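Local atomic coordinates of cytosine deaminase (Klebsiella pneumoniae, PDB entry 4R85), a protein that deaminates cytosine, and probably 5-methylcytosine to thymine, at an iron(II) site of the amidohydrolase fold. Residues E295-G300 with L341-D346. Residues are numbered along the deposited sequence; the frame is centred on the assembly and turned at random.
Sequences ELDRAG and LQRCLD
With chi1 of D297 at 176°, its CG lies anti to the backbone N, which sends the carboxylate off helix 293-298 toward R343. CG of R343 sits between backbone N and carbonyl carbon, and the chain bends again at chi2 and chi3. The side chains come from opposite directions, and two guanidinium nitrogens meet the carboxylate end-on. NH2 of R343 donates to OD1 of D297 at 2.7 Å, and NH1 of R343 to OD2 of D297 at 3.0 Å. Both oxygens are met on the syn side, with the donors tilted out of the carboxylate plane, as the flat groups are turned 43° apart. In the TIM-barrel amidohydrolase fold this salt bridge joins the last turn of helix 293-298, closed by a Schellman motif at G300, to the loop residue between helix 338-342 and the 3-10 segment 344-346. D346 takes the NE side. Its OD2 accepts from NE of R343 at 2.9 Å, above the carboxylate plane, and through its anti lone pair from NH1 of R343 at 3.0 Å. These four bonds should fix the rotation of the guanidinium. Its charge probably offsets the repulsion of the two carboxylates. D346 has a second cationic partner: its OD1 forms a salt bridge with R9.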
loop_
_atom_site.group_PDB
_atom_site.type_symbol
_atom_site.label_atom_id
_atom_site.label_comp_id
_atom_site.label_asym_id
_atom_site.label_seq_id
_atom_site.Cartn_x
_atom_site.Cartn_y
_atom_site.Cartn_z
ATOM N N GLU A 295 14.555 8.455 10.160
ATOM C CA GLU A 295 15.753 8.893 10.856
ATOM C C GLU A 295 16.536 9.955 10.049
ATOM O O GLU A 295 17.023 10.948 10.612
ATOM C CB GLU A 295 16.622 7.671 11.191
ATOM C CG GLU A 295 16.004 6.709 12.241
ATOM C CD GLU A 295 14.810 5.870 11.731
ATOM O OE1 GLU A 295 14.633 5.710 10.498
ATOM O OE2 GLU A 295 14.046 5.348 12.584
ATOM N N LEU A 296 16.653 9.753 8.738
ATOM C CA LEU A 296 17.223 10.789 7.871
ATOM C C LEU A 296 16.447 12.114 8.000
ATOM O O LEU A 296 17.035 13.181 8.180
ATOM C CB LEU A 296 17.199 10.337 6.414
ATOM C CG LEU A 296 18.129 9.160 6.119
ATOM C CD1 LEU A 296 17.731 8.451 4.822
ATOM C CD2 LEU A 296 19.560 9.663 6.047
ATOM N N ASP A 297 15.125 12.028 7.901
ATOM C CA ASP A 297 14.281 13.220 7.935
ATOM C C ASP A 297 14.390 13.953 9.280
ATOM O O ASP A 297 14.479 15.180 9.318
ATOM C CB ASP A 297 12.823 12.844 7.636
ATOM C CG ASP A 297 11.876 14.028 7.748
ATOM O OD1 ASP A 297 11.179 14.142 8.784
ATOM O OD2 ASP A 297 11.831 14.849 6.805
ATOM N N ARG A 298 14.384 13.200 10.375
ATOM C CA ARG A 298 14.562 13.780 11.701
ATOM C C ARG A 298 15.910 14.461 11.859
ATOM O O ARG A 298 16.036 15.430 12.608
ATOM C CB ARG A 298 14.345 12.733 12.800
ATOM C CG ARG A 298 12.911 12.251 12.868
ATOM C CD ARG A 298 12.619 11.390 14.093
ATOM N NE ARG A 298 11.357 10.676 13.917
ATOM C CZ ARG A 298 11.257 9.365 13.711
ATOM N NH1 ARG A 298 12.350 8.609 13.685
ATOM N NH2 ARG A 298 10.061 8.805 13.550
ATOM N N ALA A 299 16.908 13.960 11.139
ATOM C CA ALA A 299 18.252 14.526 11.167
ATOM C C ALA A 299 18.361 15.785 10.301
ATOM O O ALA A 299 19.412 16.416 10.252
ATOM C CB ALA A 299 19.278 13.480 10.711
ATOM N N GLY A 300 17.279 16.143 9.617
ATOM C CA GLY A 300 17.281 17.324 8.767
ATOM C C GLY A 300 17.828 17.052 7.370
ATOM O O GLY A 300 18.222 17.965 6.654
ATOM N N LEU A 341 1.921 12.465 9.718
ATOM C CA LEU A 341 0.771 12.517 8.810
ATOM C C LEU A 341 0.355 13.936 8.406
ATOM O O LEU A 341 -0.124 14.152 7.293
ATOM C CB LEU A 341 -0.415 11.741 9.400
ATOM C CG LEU A 341 -0.226 10.216 9.351
ATOM C CD1 LEU A 341 -1.307 9.484 10.138
ATOM C CD2 LEU A 341 -0.198 9.718 7.916
ATOM N N GLN A 342 0.549 14.902 9.299
ATOM C CA GLN A 342 0.217 16.292 9.001
ATOM C C GLN A 342 1.100 16.960 7.940
ATOM O O GLN A 342 0.719 17.988 7.383
ATOM C CB GLN A 342 0.226 17.138 10.274
ATOM C CG GLN A 342 -1.020 16.971 11.122
ATOM C CD GLN A 342 -1.322 18.215 11.940
ATOM O OE1 GLN A 342 -2.467 18.665 12.004
ATOM N NE2 GLN A 342 -0.291 18.780 12.563
ATOM N N ARG A 343 2.276 16.396 7.680
ATOM C CA ARG A 343 3.194 16.954 6.675
ATOM C C ARG A 343 3.705 15.901 5.683
ATOM O O ARG A 343 4.718 16.123 5.012
ATOM C CB ARG A 343 4.392 17.661 7.350
ATOM C CG ARG A 343 5.129 16.860 8.443
ATOM C CD ARG A 343 5.955 15.681 7.913
ATOM N NE ARG A 343 7.031 16.115 7.022
ATOM C CZ ARG A 343 8.320 15.877 7.239
ATOM N NH1 ARG A 343 9.234 16.331 6.385
ATOM N NH2 ARG A 343 8.697 15.182 8.306
ATOM N N CYS A 344 3.029 14.759 5.596
ATOM C CA CYS A 344 3.555 13.643 4.791
ATOM C C CYS A 344 3.646 13.944 3.298
ATOM O O CYS A 344 4.395 13.280 2.566
ATOM C CB CYS A 344 2.744 12.362 5.015
ATOM S SG CYS A 344 1.025 12.461 4.449
ATOM N N LEU A 345 2.908 14.941 2.824
ATOM C CA LEU A 345 2.993 15.254 1.392
ATOM C C LEU A 345 4.362 15.825 0.985
ATOM O O LEU A 345 4.711 15.821 -0.209
ATOM C CB LEU A 345 1.845 16.169 0.938
ATOM C CG LEU A 345 0.467 15.498 0.835
ATOM C CD1 LEU A 345 -0.608 16.495 0.386
ATOM C CD2 LEU A 345 0.514 14.276 -0.098
ATOM N N ASP A 346 5.135 16.291 1.969
ATOM C CA ASP A 346 6.529 16.697 1.740
ATOM C C ASP A 346 7.311 15.661 0.922
ATOM O O ASP A 346 8.135 16.013 0.074
ATOM C CB ASP A 346 7.285 16.859 3.062
ATOM C CG ASP A 346 6.882 18.098 3.850
ATOM O OD1 ASP A 346 6.145 18.971 3.332
ATOM O OD2 ASP A 346 7.342 18.196 5.009
#